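Local coordinates for geranyltranstransferase (Methylococcus capsulatus, PDB 3TS7), which probably catalyses the magnesium-dependent chain elongation that makes (2E,6E)-farnesyl diphosphate in isoprenoid synthesis, at residues A26-A31 / A41-V46; E80-Y85 / A125-V130; Q164-A169 / E181-R186; F225-D230 / P254-L259. All blocks are in the same frame, centred on the assembly; numbering follows the deposited sequence.

Contact 1 (A26-A31 / A41-V46)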
loop_
_atom_site.group_PDB
_atom_site.type_symbol
_atom_site.label_atom_id
_atom_site.label_comp_id
_atom_site.label_asym_id
_atom_site.label_seq_id
_atom_site.Cartn_x
_atom_site.Cartn_y
_atom_site.Cartn_z
ATOM N N ALA B 26 -15.909 -3.961 10.385
ATOM C CA ALA B 26 -15.438 -3.167 11.512
ATOM C C ALA B 26 -14.194 -2.326 11.195
ATOM O O ALA B 26 -13.971 -1.299 11.835
ATOM C CB ALA B 26 -15.203 -4.052 12.752
ATOM N N ARG B 27 -13.399 -2.744 10.203
ATOM C CA ARG B 27 -12.175 -2.013 9.840
ATOM C C ARG B 27 -12.327 -1.164 8.571
ATOM O O ARG B 27 -11.398 -0.462 8.176
ATOM C CB ARG B 27 -10.979 -2.973 9.718
ATOM C CG ARG B 27 -10.430 -3.451 11.058
ATOM C CD ARG B 27 -9.736 -4.807 10.981
ATOM N NE ARG B 27 -9.328 -5.264 12.311
ATOM C CZ ARG B 27 -10.113 -5.952 13.144
ATOM N NH1 ARG B 27 -11.344 -6.289 12.786
ATOM N NH2 ARG B 27 -9.668 -6.302 14.338
ATOM N N LEU B 28 -13.482 -1.238 7.920
ATOM C CA LEU B 28 -13.695 -0.418 6.737
ATOM C C LEU B 28 -14.419 0.877 7.122
ATOM O O LEU B 28 -15.406 0.825 7.860
ATOM C CB LEU B 28 -14.488 -1.172 5.669
ATOM C CG LEU B 28 -13.699 -2.200 4.836
ATOM C CD1 LEU B 28 -14.667 -3.074 4.053
ATOM C CD2 LEU B 28 -12.694 -1.529 3.919
ATOM N N PRO B 29 -13.931 2.033 6.624
ATOM C CA PRO B 29 -14.581 3.317 6.946
ATOM C C PRO B 29 -16.026 3.335 6.435
ATOM O O PRO B 29 -16.294 2.828 5.342
ATOM C CB PRO B 29 -13.728 4.350 6.201
ATOM C CG PRO B 29 -12.419 3.642 5.888
ATOM C CD PRO B 29 -12.797 2.203 5.693
ATOM N N ALA B 30 -16.926 3.914 7.230
ATOM C CA ALA B 30 -18.376 3.878 6.992
ATOM C C ALA B 30 -18.839 4.402 5.631
ATOM O O ALA B 30 -18.273 5.356 5.086
ATOM C CB ALA B 30 -19.099 4.623 8.092
ATOM N N ALA B 31 -19.897 3.776 5.124
ATOM C CA ALA B 31 -20.500 4.072 3.823
ATOM C C ALA B 31 -21.142 5.466 3.766
ATOM O O ALA B 31 -21.266 6.055 2.685
ATOM C CB ALA B 31 -21.542 3.006 3.482
ATOM N N ALA B 41 -17.084 2.126 -2.487
ATOM C CA ALA B 41 -16.400 1.356 -3.520
ATOM C C ALA B 41 -15.478 0.298 -2.902
ATOM O O ALA B 41 -15.413 -0.830 -3.395
ATOM C CB ALA B 41 -15.607 2.272 -4.437
ATOM N N MET B 42 -14.775 0.684 -1.835
ATOM C CA MET B 42 -13.952 -0.236 -1.045
ATOM C C MET B 42 -14.795 -1.338 -0.421
ATOM O O MET B 42 -14.443 -2.516 -0.504
ATOM C CB MET B 42 -13.215 0.510 0.059
ATOM C CG MET B 42 -12.332 1.610 -0.434
ATOM S SD MET B 42 -11.745 2.580 0.974
ATOM C CE MET B 42 -10.150 1.905 1.053
ATOM N N ARG B 43 -15.912 -0.945 0.183
ATOM C CA ARG B 43 -16.875 -1.878 0.771
ATOM C C ARG B 43 -17.547 -2.800 -0.245
ATOM O O ARG B 43 -17.846 -3.948 0.072
ATOM C CB ARG B 43 -17.944 -1.123 1.558
ATOM C CG ARG B 43 -17.451 -0.667 2.906
ATOM C CD ARG B 43 -18.417 0.259 3.613
ATOM N NE ARG B 43 -18.019 0.356 5.009
ATOM C CZ ARG B 43 -18.458 -0.461 5.960
ATOM N NH1 ARG B 43 -18.029 -0.318 7.201
ATOM N NH2 ARG B 43 -19.332 -1.419 5.660
ATOM N N TYR B 44 -17.788 -2.286 -1.450
ATOM C CA TYR B 44 -18.437 -3.048 -2.527
ATOM C C TYR B 44 -17.532 -4.187 -2.973
ATOM O O TYR B 44 -18.000 -5.281 -3.273
ATOM C CB TYR B 44 -18.729 -2.125 -3.704
ATOM C CG TYR B 44 -19.262 -2.778 -4.953
ATOM C CD1 TYR B 44 -20.639 -2.890 -5.167
ATOM C CD2 TYR B 44 -18.391 -3.237 -5.950
ATOM C CE1 TYR B 44 -21.139 -3.457 -6.338
ATOM C CE2 TYR B 44 -18.879 -3.825 -7.107
ATOM C CZ TYR B 44 -20.251 -3.932 -7.296
ATOM O OH TYR B 44 -20.734 -4.501 -8.451
ATOM N N SER B 45 -16.237 -3.899 -3.022
ATOM C CA SER B 45 -15.234 -4.871 -3.416
ATOM C C SER B 45 -14.833 -5.839 -2.300
ATOM O O SER B 45 -14.566 -7.009 -2.569
ATOM C CB SER B 45 -14.023 -4.156 -3.976
ATOM O OG SER B 45 -14.362 -3.474 -5.170
ATOM N N VAL B 46 -14.806 -5.373 -1.056
ATOM C CA VAL B 46 -14.345 -6.220 0.046
ATOM C C VAL B 46 -15.436 -7.108 0.640
ATOM O O VAL B 46 -15.192 -8.280 0.935
ATOM C CB VAL B 46 -13.664 -5.391 1.161
ATOM C CG1 VAL B 46 -13.369 -6.236 2.406
ATOM C CG2 VAL B 46 -12.393 -4.813 0.648
#

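Contact 2 (E80-Y85 / A125-V130). With PO4 (phosphate ion), chain F.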
loop_
_atom_site.group_PDB
_atom_site.type_symbol
_atom_site.label_atom_id
_atom_site.label_comp_id
_atom_site.label_asym_id
_atom_site.label_seq_id
_atom_site.Cartn_x
_atom_site.Cartn_y
_atom_site.Cartn_z
ATOM N N GLU B 80 -6.403 -9.843 3.529
ATOM C CA GLU B 80 -7.565 -9.797 2.650
ATOM C C GLU B 80 -7.734 -8.439 1.952
ATOM O O GLU B 80 -8.161 -8.398 0.786
ATOM C CB GLU B 80 -8.849 -10.175 3.401
ATOM C CG GLU B 80 -10.090 -10.333 2.529
ATOM C CD GLU B 80 -10.035 -11.540 1.587
ATOM O OE1 GLU B 80 -11.054 -11.838 0.930
ATOM O OE2 GLU B 80 -8.984 -12.196 1.490
ATOM N N PHE B 81 -7.409 -7.354 2.664
ATOM C CA PHE B 81 -7.406 -6.009 2.075
ATOM C C PHE B 81 -6.426 -5.952 0.901
ATOM O O PHE B 81 -6.779 -5.453 -0.169
ATOM C CB PHE B 81 -7.038 -4.925 3.114
ATOM C CG PHE B 81 -8.157 -4.567 4.081
ATOM C CD1 PHE B 81 -9.494 -4.815 3.769
ATOM C CD2 PHE B 81 -7.867 -3.903 5.275
ATOM C CE1 PHE B 81 -10.534 -4.447 4.667
ATOM C CE2 PHE B 81 -8.896 -3.541 6.177
ATOM C CZ PHE B 81 -10.223 -3.825 5.870
ATOM N N ILE B 82 -5.213 -6.476 1.110
ATOM C CA ILE B 82 -4.188 -6.518 0.072
ATOM C C ILE B 82 -4.694 -7.307 -1.124
ATOM O O ILE B 82 -4.645 -6.804 -2.252
ATOM C CB ILE B 82 -2.838 -7.097 0.570
ATOM C CG1 ILE B 82 -2.191 -6.187 1.618
ATOM C CG2 ILE B 82 -1.851 -7.254 -0.581
ATOM C CD1 ILE B 82 -1.736 -4.812 1.097
ATOM N N HIS B 83 -5.213 -8.509 -0.866
ATOM C CA HIS B 83 -5.783 -9.374 -1.923
ATOM C C HIS B 83 -6.836 -8.629 -2.755
ATOM O O HIS B 83 -6.742 -8.586 -3.985
ATOM C CB HIS B 83 -6.361 -10.656 -1.314
ATOM C CG HIS B 83 -7.158 -11.482 -2.277
ATOM N ND1 HIS B 83 -6.603 -12.056 -3.403
ATOM C CD2 HIS B 83 -8.470 -11.817 -2.293
ATOM C CE1 HIS B 83 -7.543 -12.691 -4.079
ATOM N NE2 HIS B 83 -8.682 -12.572 -3.421
ATOM N N VAL B 84 -7.806 -8.010 -2.081
ATOM C CA VAL B 84 -8.871 -7.263 -2.768
ATOM C C VAL B 84 -8.332 -6.064 -3.565
ATOM O O VAL B 84 -8.715 -5.869 -4.715
ATOM C CB VAL B 84 -10.035 -6.862 -1.823
ATOM C CG1 VAL B 84 -11.045 -5.936 -2.544
ATOM C CG2 VAL B 84 -10.762 -8.115 -1.319
ATOM N N TYR B 85 -7.425 -5.295 -2.972
ATOM C CA TYR B 85 -6.810 -4.188 -3.697
ATOM C C TYR B 85 -6.181 -4.685 -5.026
ATOM O O TYR B 85 -6.417 -4.071 -6.074
ATOM C CB TYR B 85 -5.839 -3.358 -2.811
ATOM C CG TYR B 85 -4.452 -3.253 -3.347
ATOM C CD1 TYR B 85 -4.165 -2.517 -4.506
ATOM C CD2 TYR B 85 -3.406 -3.923 -2.711
ATOM C CE1 TYR B 85 -2.874 -2.471 -5.008
ATOM C CE2 TYR B 85 -2.136 -3.875 -3.199
ATOM C CZ TYR B 85 -1.874 -3.164 -4.357
ATOM O OH TYR B 85 -0.596 -3.148 -4.832
ATOM N N ALA B 125 -3.068 0.978 1.778
ATOM C CA ALA B 125 -2.684 1.773 2.935
ATOM C C ALA B 125 -3.381 1.328 4.249
ATOM O O ALA B 125 -2.754 1.309 5.308
ATOM C CB ALA B 125 -2.935 3.259 2.656
ATOM N N LEU B 126 -4.658 0.989 4.147
ATOM C CA LEU B 126 -5.477 0.513 5.249
ATOM C C LEU B 126 -4.985 -0.826 5.819
ATOM O O LEU B 126 -5.056 -1.049 7.024
ATOM C CB LEU B 126 -6.893 0.313 4.742
ATOM C CG LEU B 126 -8.068 0.178 5.713
ATOM C CD1 LEU B 126 -8.230 1.413 6.622
ATOM C CD2 LEU B 126 -9.310 -0.010 4.871
ATOM N N ALA B 127 -4.505 -1.720 4.946
ATOM C CA ALA B 127 -3.906 -2.964 5.404
ATOM C C ALA B 127 -2.780 -2.685 6.376
ATOM O O ALA B 127 -2.710 -3.302 7.447
ATOM C CB ALA B 127 -3.405 -3.801 4.237
ATOM N N PHE B 128 -1.915 -1.739 6.016
ATOM C CA PHE B 128 -0.780 -1.418 6.838
ATOM C C PHE B 128 -1.188 -0.631 8.101
ATOM O O PHE B 128 -0.519 -0.735 9.136
ATOM C CB PHE B 128 0.232 -0.628 6.017
ATOM C CG PHE B 128 0.979 -1.464 5.027
ATOM C CD1 PHE B 128 0.707 -1.364 3.664
ATOM C CD2 PHE B 128 1.944 -2.374 5.462
ATOM C CE1 PHE B 128 1.410 -2.137 2.742
ATOM C CE2 PHE B 128 2.640 -3.159 4.553
ATOM C CZ PHE B 128 2.371 -3.038 3.192
ATOM N N HIS B 129 -2.245 0.180 7.982
ATOM C CA HIS B 129 -2.837 0.891 9.147
ATOM C C HIS B 129 -3.369 -0.111 10.173
ATOM O O HIS B 129 -3.110 0.046 11.385
ATOM C CB HIS B 129 -3.920 1.888 8.699
ATOM C CG HIS B 129 -4.847 2.345 9.791
ATOM N ND1 HIS B 129 -4.432 3.133 10.847
ATOM C CD2 HIS B 129 -6.180 2.149 9.968
ATOM C CE1 HIS B 129 -5.468 3.396 11.628
ATOM N NE2 HIS B 129 -6.536 2.799 11.124
ATOM N N VAL B 130 -4.052 -1.154 9.687
ATOM C CA VAL B 130 -4.532 -2.248 10.572
ATOM C C VAL B 130 -3.359 -2.901 11.328
ATOM O O VAL B 130 -3.384 -2.984 12.561
ATOM C CB VAL B 130 -5.417 -3.288 9.820
ATOM C CG1 VAL B 130 -5.717 -4.518 10.691
ATOM C CG2 VAL B 130 -6.721 -2.672 9.410
HETATM P P PO4 F . -11.803 -14.302 -3.975
HETATM O O1 PO4 F . -11.125 -13.660 -2.792
HETATM O O2 PO4 F . -11.589 -15.794 -3.925
HETATM O O3 PO4 F . -13.286 -14.033 -3.917
HETATM O O4 PO4 F . -11.229 -13.730 -5.242
#

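Contact 3 (Q164-A169 / E181-R186)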
loop_
_atom_site.group_PDB
_atom_site.type_symbol
_atom_site.label_atom_id
_atom_site.label_comp_id
_atom_site.label_asym_id
_atom_site.label_seq_id
_atom_site.Cartn_x
_atom_site.Cartn_y
_atom_site.Cartn_z
ATOM N N GLN B 164 2.782 -9.735 -10.914
ATOM C CA GLN B 164 1.822 -9.294 -11.912
ATOM C C GLN B 164 2.551 -8.687 -13.123
ATOM O O GLN B 164 2.170 -8.959 -14.265
ATOM C CB GLN B 164 0.761 -8.349 -11.313
ATOM C CG GLN B 164 -0.184 -7.671 -12.327
ATOM C CD GLN B 164 -1.110 -8.605 -13.110
ATOM O OE1 GLN B 164 -0.994 -9.830 -13.064
ATOM N NE2 GLN B 164 -2.045 -8.008 -13.842
ATOM N N ALA B 165 3.620 -7.925 -12.861
ATOM C CA ALA B 165 4.497 -7.391 -13.917
ATOM C C ALA B 165 5.129 -8.503 -14.762
ATOM O O ALA B 165 5.172 -8.397 -15.987
ATOM C CB ALA B 165 5.583 -6.496 -13.338
ATOM N N ILE B 166 5.614 -9.560 -14.106
ATOM C CA ILE B 166 6.185 -10.715 -14.815
ATOM C C ILE B 166 5.121 -11.424 -15.670
ATOM O O ILE B 166 5.373 -11.782 -16.824
ATOM C CB ILE B 166 6.919 -11.663 -13.844
ATOM C CG1 ILE B 166 8.128 -10.936 -13.246
ATOM C CG2 ILE B 166 7.384 -12.959 -14.553
ATOM C CD1 ILE B 166 8.739 -11.654 -12.071
ATOM N N ASP B 167 3.925 -11.570 -15.111
ATOM C CA ASP B 167 2.774 -12.148 -15.802
ATOM C C ASP B 167 2.364 -11.384 -17.081
ATOM O O ASP B 167 2.052 -12.001 -18.109
ATOM C CB ASP B 167 1.600 -12.233 -14.828
ATOM C CG ASP B 167 0.529 -13.210 -15.265
ATOM O OD1 ASP B 167 0.670 -13.866 -16.315
ATOM O OD2 ASP B 167 -0.470 -13.330 -14.537
ATOM N N LEU B 168 2.367 -10.056 -17.015
ATOM C CA LEU B 168 2.072 -9.225 -18.183
ATOM C C LEU B 168 3.172 -9.302 -19.246
ATOM O O LEU B 168 2.879 -9.370 -20.432
ATOM C CB LEU B 168 1.808 -7.767 -17.776
ATOM C CG LEU B 168 0.525 -7.556 -16.964
ATOM C CD1 LEU B 168 0.366 -6.092 -16.578
ATOM C CD2 LEU B 168 -0.715 -8.071 -17.705
ATOM N N ALA B 169 4.430 -9.321 -18.807
ATOM C CA ALA B 169 5.591 -9.370 -19.700
ATOM C C ALA B 169 5.801 -10.731 -20.397
ATOM O O ALA B 169 6.704 -10.879 -21.231
ATOM C CB ALA B 169 6.868 -8.958 -18.930
ATOM N N GLU B 181 6.991 -21.265 -12.533
ATOM C CA GLU B 181 6.853 -21.395 -11.092
ATOM C C GLU B 181 7.185 -20.062 -10.386
ATOM O O GLU B 181 6.390 -19.595 -9.572
ATOM C CB GLU B 181 7.669 -22.585 -10.549
ATOM C CG GLU B 181 7.015 -23.956 -10.899
ATOM C CD GLU B 181 7.693 -25.184 -10.276
ATOM O OE1 GLU B 181 8.541 -25.043 -9.383
ATOM O OE2 GLU B 181 7.360 -26.315 -10.679
ATOM N N ASN B 182 8.301 -19.433 -10.765
ATOM C CA ASN B 182 8.771 -18.176 -10.152
ATOM C C ASN B 182 7.759 -17.035 -10.208
ATOM O O ASN B 182 7.589 -16.273 -9.248
ATOM C CB ASN B 182 10.089 -17.713 -10.787
ATOM C CG ASN B 182 10.466 -16.284 -10.378
ATOM O OD1 ASN B 182 10.968 -16.061 -9.282
ATOM N ND2 ASN B 182 10.230 -15.324 -11.264
ATOM N N MET B 183 7.122 -16.919 -11.360
ATOM C CA MET B 183 6.064 -15.984 -11.585
ATOM C C MET B 183 4.887 -16.225 -10.637
ATOM O O MET B 183 4.376 -15.279 -10.019
ATOM C CB MET B 183 5.589 -16.161 -13.013
ATOM C CG MET B 183 4.777 -15.046 -13.525
ATOM S SD MET B 183 3.302 -15.721 -14.211
ATOM C CE MET B 183 2.262 -15.363 -12.848
ATOM N N HIS B 184 4.451 -17.479 -10.533
ATOM C CA HIS B 184 3.331 -17.824 -9.653
ATOM C C HIS B 184 3.642 -17.661 -8.162
ATOM O O HIS B 184 2.771 -17.234 -7.395
ATOM C CB HIS B 184 2.822 -19.241 -9.930
ATOM C CG HIS B 184 1.937 -19.345 -11.129
ATOM N ND1 HIS B 184 0.772 -18.616 -11.262
ATOM C CD2 HIS B 184 2.030 -20.112 -12.244
ATOM C CE1 HIS B 184 0.189 -18.918 -12.407
ATOM N NE2 HIS B 184 0.930 -19.826 -13.021
ATOM N N ILE B 185 4.879 -17.990 -7.787
ATOM C CA ILE B 185 5.420 -17.830 -6.427
ATOM C C ILE B 185 5.381 -16.351 -6.015
ATOM O O ILE B 185 4.978 -16.019 -4.892
ATOM C CB ILE B 185 6.851 -18.419 -6.327
ATOM C CG1 ILE B 185 6.797 -19.952 -6.276
ATOM C CG2 ILE B 185 7.614 -17.957 -5.073
ATOM C CD1 ILE B 185 8.123 -20.651 -6.684
ATOM N N ARG B 186 5.738 -15.466 -6.944
ATOM C CA ARG B 186 5.710 -14.040 -6.655
ATOM C C ARG B 186 4.291 -13.469 -6.676
ATOM O O ARG B 186 3.871 -12.828 -5.686
ATOM C CB ARG B 186 6.650 -13.266 -7.589
ATOM C CG ARG B 186 8.127 -13.525 -7.371
ATOM C CD ARG B 186 8.866 -13.201 -8.676
ATOM N NE ARG B 186 10.317 -13.299 -8.567
ATOM C CZ ARG B 186 11.125 -12.275 -8.297
ATOM N NH1 ARG B 186 10.629 -11.047 -8.095
ATOM N NH2 ARG B 186 12.434 -12.483 -8.227
#

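Contact 4 (F225-D230 / P254-L259)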
loop_
_atom_site.group_PDB
_atom_site.type_symbol
_atom_site.label_atom_id
_atom_site.label_comp_id
_atom_site.label_asym_id
_atom_site.label_seq_id
_atom_site.Cartn_x
_atom_site.Cartn_y
_atom_site.Cartn_z
ATOM N N PHE B 225 -2.321 -25.317 -6.246
ATOM C CA PHE B 225 -3.698 -24.949 -6.651
ATOM C C PHE B 225 -3.779 -24.240 -8.011
ATOM O O PHE B 225 -4.761 -24.384 -8.766
ATOM C CB PHE B 225 -4.469 -24.207 -5.527
ATOM C CG PHE B 225 -4.451 -22.697 -5.627
ATOM C CD1 PHE B 225 -5.433 -22.019 -6.344
ATOM C CD2 PHE B 225 -3.489 -21.954 -4.964
ATOM C CE1 PHE B 225 -5.439 -20.613 -6.432
ATOM C CE2 PHE B 225 -3.485 -20.544 -5.045
ATOM C CZ PHE B 225 -4.457 -19.881 -5.775
ATOM N N GLN B 226 -2.741 -23.487 -8.327
ATOM C CA GLN B 226 -2.688 -22.851 -9.634
ATOM C C GLN B 226 -2.362 -23.847 -10.755
ATOM O O GLN B 226 -2.877 -23.706 -11.854
ATOM C CB GLN B 226 -1.748 -21.672 -9.613
ATOM C CG GLN B 226 -2.331 -20.520 -8.830
ATOM C CD GLN B 226 -1.440 -19.332 -8.860
ATOM O OE1 GLN B 226 -0.276 -19.403 -8.471
ATOM N NE2 GLN B 226 -1.969 -18.222 -9.336
ATOM N N ILE B 227 -1.549 -24.861 -10.454
ATOM C CA ILE B 227 -1.351 -25.975 -11.387
ATOM C C ILE B 227 -2.721 -26.609 -11.655
ATOM O O ILE B 227 -3.106 -26.808 -12.808
ATOM C CB ILE B 227 -0.359 -27.040 -10.867
ATOM C CG1 ILE B 227 1.043 -26.453 -10.712
ATOM C CG2 ILE B 227 -0.305 -28.240 -11.848
ATOM C CD1 ILE B 227 2.010 -27.336 -9.910
ATOM N N GLN B 228 -3.477 -26.866 -10.586
ATOM C CA GLN B 228 -4.833 -27.415 -10.717
ATOM C C GLN B 228 -5.843 -26.509 -11.451
ATOM O O GLN B 228 -6.696 -27.011 -12.197
ATOM C CB GLN B 228 -5.373 -27.913 -9.363
ATOM C CG GLN B 228 -6.692 -28.702 -9.436
ATOM C CD GLN B 228 -6.561 -30.061 -10.112
ATOM O OE1 GLN B 228 -5.487 -30.655 -10.145
ATOM N NE2 GLN B 228 -7.670 -30.560 -10.651
ATOM N N ASP B 229 -5.741 -25.193 -11.252
ATOM C CA ASP B 229 -6.499 -24.233 -12.064
ATOM C C ASP B 229 -6.257 -24.453 -13.556
ATOM O O ASP B 229 -7.202 -24.464 -14.342
ATOM C CB ASP B 229 -6.142 -22.784 -11.710
ATOM C CG ASP B 229 -6.873 -22.273 -10.469
ATOM O OD1 ASP B 229 -6.492 -21.193 -9.960
ATOM O OD2 ASP B 229 -7.819 -22.945 -10.003
ATOM N N ASP B 230 -4.993 -24.617 -13.932
ATOM C CA ASP B 230 -4.630 -24.856 -15.331
ATOM C C ASP B 230 -5.179 -26.180 -15.854
ATOM O O ASP B 230 -5.684 -26.227 -16.973
ATOM C CB ASP B 230 -3.113 -24.795 -15.515
ATOM C CG ASP B 230 -2.578 -23.381 -15.446
ATOM O OD1 ASP B 230 -3.392 -22.460 -15.230
ATOM O OD2 ASP B 230 -1.355 -23.189 -15.597
ATOM N N PRO B 254 1.507 -18.749 -20.925
ATOM C CA PRO B 254 2.116 -20.014 -20.494
ATOM C C PRO B 254 1.342 -20.689 -19.354
ATOM O O PRO B 254 0.865 -20.024 -18.437
ATOM C CB PRO B 254 3.528 -19.607 -20.052
ATOM C CG PRO B 254 3.454 -18.151 -19.770
ATOM C CD PRO B 254 2.363 -17.585 -20.627
ATOM N N ASN B 255 1.191 -22.004 -19.452
ATOM C CA ASN B 255 0.474 -22.778 -18.452
ATOM C C ASN B 255 1.163 -24.120 -18.245
ATOM O O ASN B 255 2.040 -24.517 -19.033
ATOM C CB ASN B 255 -1.011 -22.954 -18.817
ATOM C CG ASN B 255 -1.214 -23.638 -20.162
ATOM O OD1 ASN B 255 -1.391 -24.852 -20.231
ATOM N ND2 ASN B 255 -1.177 -22.862 -21.232
ATOM N N TYR B 256 0.776 -24.802 -17.172
ATOM C CA TYR B 256 1.426 -26.045 -16.786
ATOM C C TYR B 256 1.177 -27.233 -17.738
ATOM O O TYR B 256 2.134 -27.934 -18.070
ATOM C CB TYR B 256 1.101 -26.406 -15.327
ATOM C CG TYR B 256 1.745 -25.500 -14.296
ATOM C CD1 TYR B 256 3.039 -25.758 -13.830
ATOM C CD2 TYR B 256 1.060 -24.382 -13.785
ATOM C CE1 TYR B 256 3.648 -24.926 -12.880
ATOM C CE2 TYR B 256 1.662 -23.536 -12.822
ATOM C CZ TYR B 256 2.953 -23.830 -12.374
ATOM O OH TYR B 256 3.565 -23.041 -11.422
ATOM N N PRO B 257 -0.090 -27.476 -18.167
ATOM C CA PRO B 257 -0.232 -28.609 -19.096
ATOM C C PRO B 257 0.373 -28.362 -20.484
ATOM O O PRO B 257 0.809 -29.315 -21.116
ATOM C CB PRO B 257 -1.751 -28.794 -19.208
ATOM C CG PRO B 257 -2.325 -28.079 -18.015
ATOM C CD PRO B 257 -1.410 -26.935 -17.792
ATOM N N ALA B 258 0.405 -27.114 -20.952
ATOM C CA ALA B 258 1.078 -26.804 -22.229
ATOM C C ALA B 258 2.568 -27.105 -22.144
ATOM O O ALA B 258 3.145 -27.678 -23.060
ATOM C CB ALA B 258 0.850 -25.357 -22.656
ATOM N N LEU B 259 3.172 -26.748 -21.020
ATOM C CA LEU B 259 4.580 -26.970 -20.782
ATOM C C LEU B 259 4.959 -28.436 -20.503
ATOM O O LEU B 259 6.014 -28.907 -20.941
ATOM C CB LEU B 259 4.983 -26.121 -19.588
ATOM C CG LEU B 259 6.452 -25.969 -19.276
ATOM C CD1 LEU B 259 7.120 -25.414 -20.504
ATOM C CD2 LEU B 259 6.563 -25.006 -18.108
HETATM O O HOH W 1 0.067 -21.099 -15.293
#

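Contact 1 (A26-A31 / A41-V46)
R43 carries the polar half of the contact, reaching from helix 36-46 to the backbone that follows the end of helix 5-27. Its CG stands anti to the carbonyl carbon (chi1 -78°) and the chain runs extended to NE, which brings the guanidinium up against two successive carbonyls. NE donates to P29 O at 3.0 Å in a nearly straight bond, the oxygen lying in the guanidinium plane. NH1 donates to L28 O at 2.9 Å along a more bent path (145°), with that oxygen tilted from the plane. Both donors stand above the planes of the carbonyls they serve. The third nitrogen, NH2, forms a salt bridge with D25, so all three guanidinium nitrogens have partners.

Apolar contacts centre on L28. Its CB covers one guanidinium face, CD1 packs on V46 CG1 at 3.8 Å and on R43 CG at 3.9 Å, and CD2 lies more loosely against M42 CB at 4.4 Å.

The contact closes the loop between helices 5-27 and 36-46 of this all-alpha fold. Beyond it, L28 rests on F81 of helix 73-90 and L126 of helix 113-133, V46 touches V84 and L123 of the same two helices, and M42 packs on P157 of the second subunit.

Contact 2 (E80-Y85 / A125-V130)
The F81 ring receives L126 over one face and V130 at its edge. L126 CD2 makes the CH-pi contact, 4.2 Å from the ring centroid and 26° off the normal, while V130 CG2 approaches F81 CE2 at 4.0 Å near the ring plane. Between the helices A127 CB fills the closest point, 4.0 Å from F81 CB and 3.7 Å from I82 CD1. With CG1 anti to its carbonyl carbon (chi1 -66°), I82 sends CD1 across to A127, and this methyl also comes obliquely to the F128 ring. The packing is that of two antiparallel helices in the all-alpha core of a trans-prenyltransferase, with the axes of the short segments 8.7 Å apart and 176° between their directions. An alanine in place of F81 would probably open a gap beside L126 and V130, leaving both without the ring they pack on. F128 stacks on F128 of the second subunit, and H129 is hydrogen-bonded to E149 of that subunit, so helix 113-133 also lies at the dimer interface. On another side of helix 73-90, H83 meets a bound phosphate at its ring edge: NE2 donates to O1 at 2.7 Å and weakly to O4. K51 also binds this ion, whose position is consistent with the diphosphate site for isopentenyl diphosphate in relatives; nearby E80 forms a salt bridge with R52.

Contact 3 (Q164-A169 / E181-R186)
I166 overlaps M183, the two side chains sliding past each other in opposite directions so that I166 CG2 lies only 3.5 Å from M183 CG, tighter than usual for two carbons. M183 then bends at chi2 (-129°), away from a staggered position, and carries its sulfur and methyl to D167: M183 CE comes within 3.7 Å of D167 CG, and M183 SD is 3.8 Å from D167 OD1. The same methyl lies over one face of the H184 ring, toward its rim. An alanine in place of M183 would probably leave I166 CG2 and the D167 side chain without the thioether chain that packs against both.

At the other end of I166, CD1 touches R186 CD at 3.7 Å and approaches N182 ND2 at 4.0 Å. These two polar residues hold each other one turn apart: R186 NE donates to N182 OD1 at 2.9 Å, the oxygen lying in the guanidinium plane, which steadies the arginine beside the isoleucine.

The axes of the short segments 164-168 and 181-186 cross at -142° and approach to 8.9 Å, where helices 160-168 and 177-201 meet. M34 of the second subunit packs on I166, N182 and R186, while H184 and I185 face helix 208-237.

Contact 4 (F225-D230 / P254-L259)
D230 turns its CG anti to the carbonyl carbon (chi1 -74°), and Y256 does the same (chi1 -70°), which sets the carboxylate beside the ring and the backbone of the facing segment. D230 OD2 accepts from Y256 N at 3.1 Å in a nearly straight bond, met on the anti side and somewhat out of the carboxylate plane. This oxygen also lies at the ring edge, 3.2 Å from Y256 CD2, and just as near N255 CB. I227 CG1 sits over the centre of the Y256 ring, 3.4 Å from the centroid and 3° off the normal, a well-aligned CH-pi contact. P257 CD packs on D230 CB at 3.6 Å.

N255 is the N-cap of helix 256-260: its OD1 accepts from A258 N at 3.0 Å, while ND2 donates to K253 O. Helix 208-237 meets the start of helix 256-260 here, with L180 and E181 of helix 177-201 also touching Y256.

D229 and D230 open the second DDxxD motif of trans-prenyltransferases, which in relatives binds magnesium and diphosphate. Here the first-turn amide of Y256 engages OD2 and is likely to limit rotation of the D230 carboxylate.

Contact 2 is core: all its touching side chains are buried and apolar. Contacts 1, 3 and 4 are only partly buried, and each adds polar groups. These bond across to carbonyls just past a helix in contact 1 and to a helix-start amide in contact 4, whereas in contact 3 the polar pair stays within one helix. Contacts 1 and 2 adjoin, L28 CD2 reaching F81 CE1 at 3.7 Å, and the two helices of contact 2 are the ones on which L28 and V46 of contact 1 rest. Contacts 3 and 4 form a second pair, joined where H184 meets Q226 and the Y256 hydroxyl meets E181. The centres of contacts 1 and 4 lie about 34 Å apart. Contacts 1, 2 and 3 touch the second subunit; contact 4 does not.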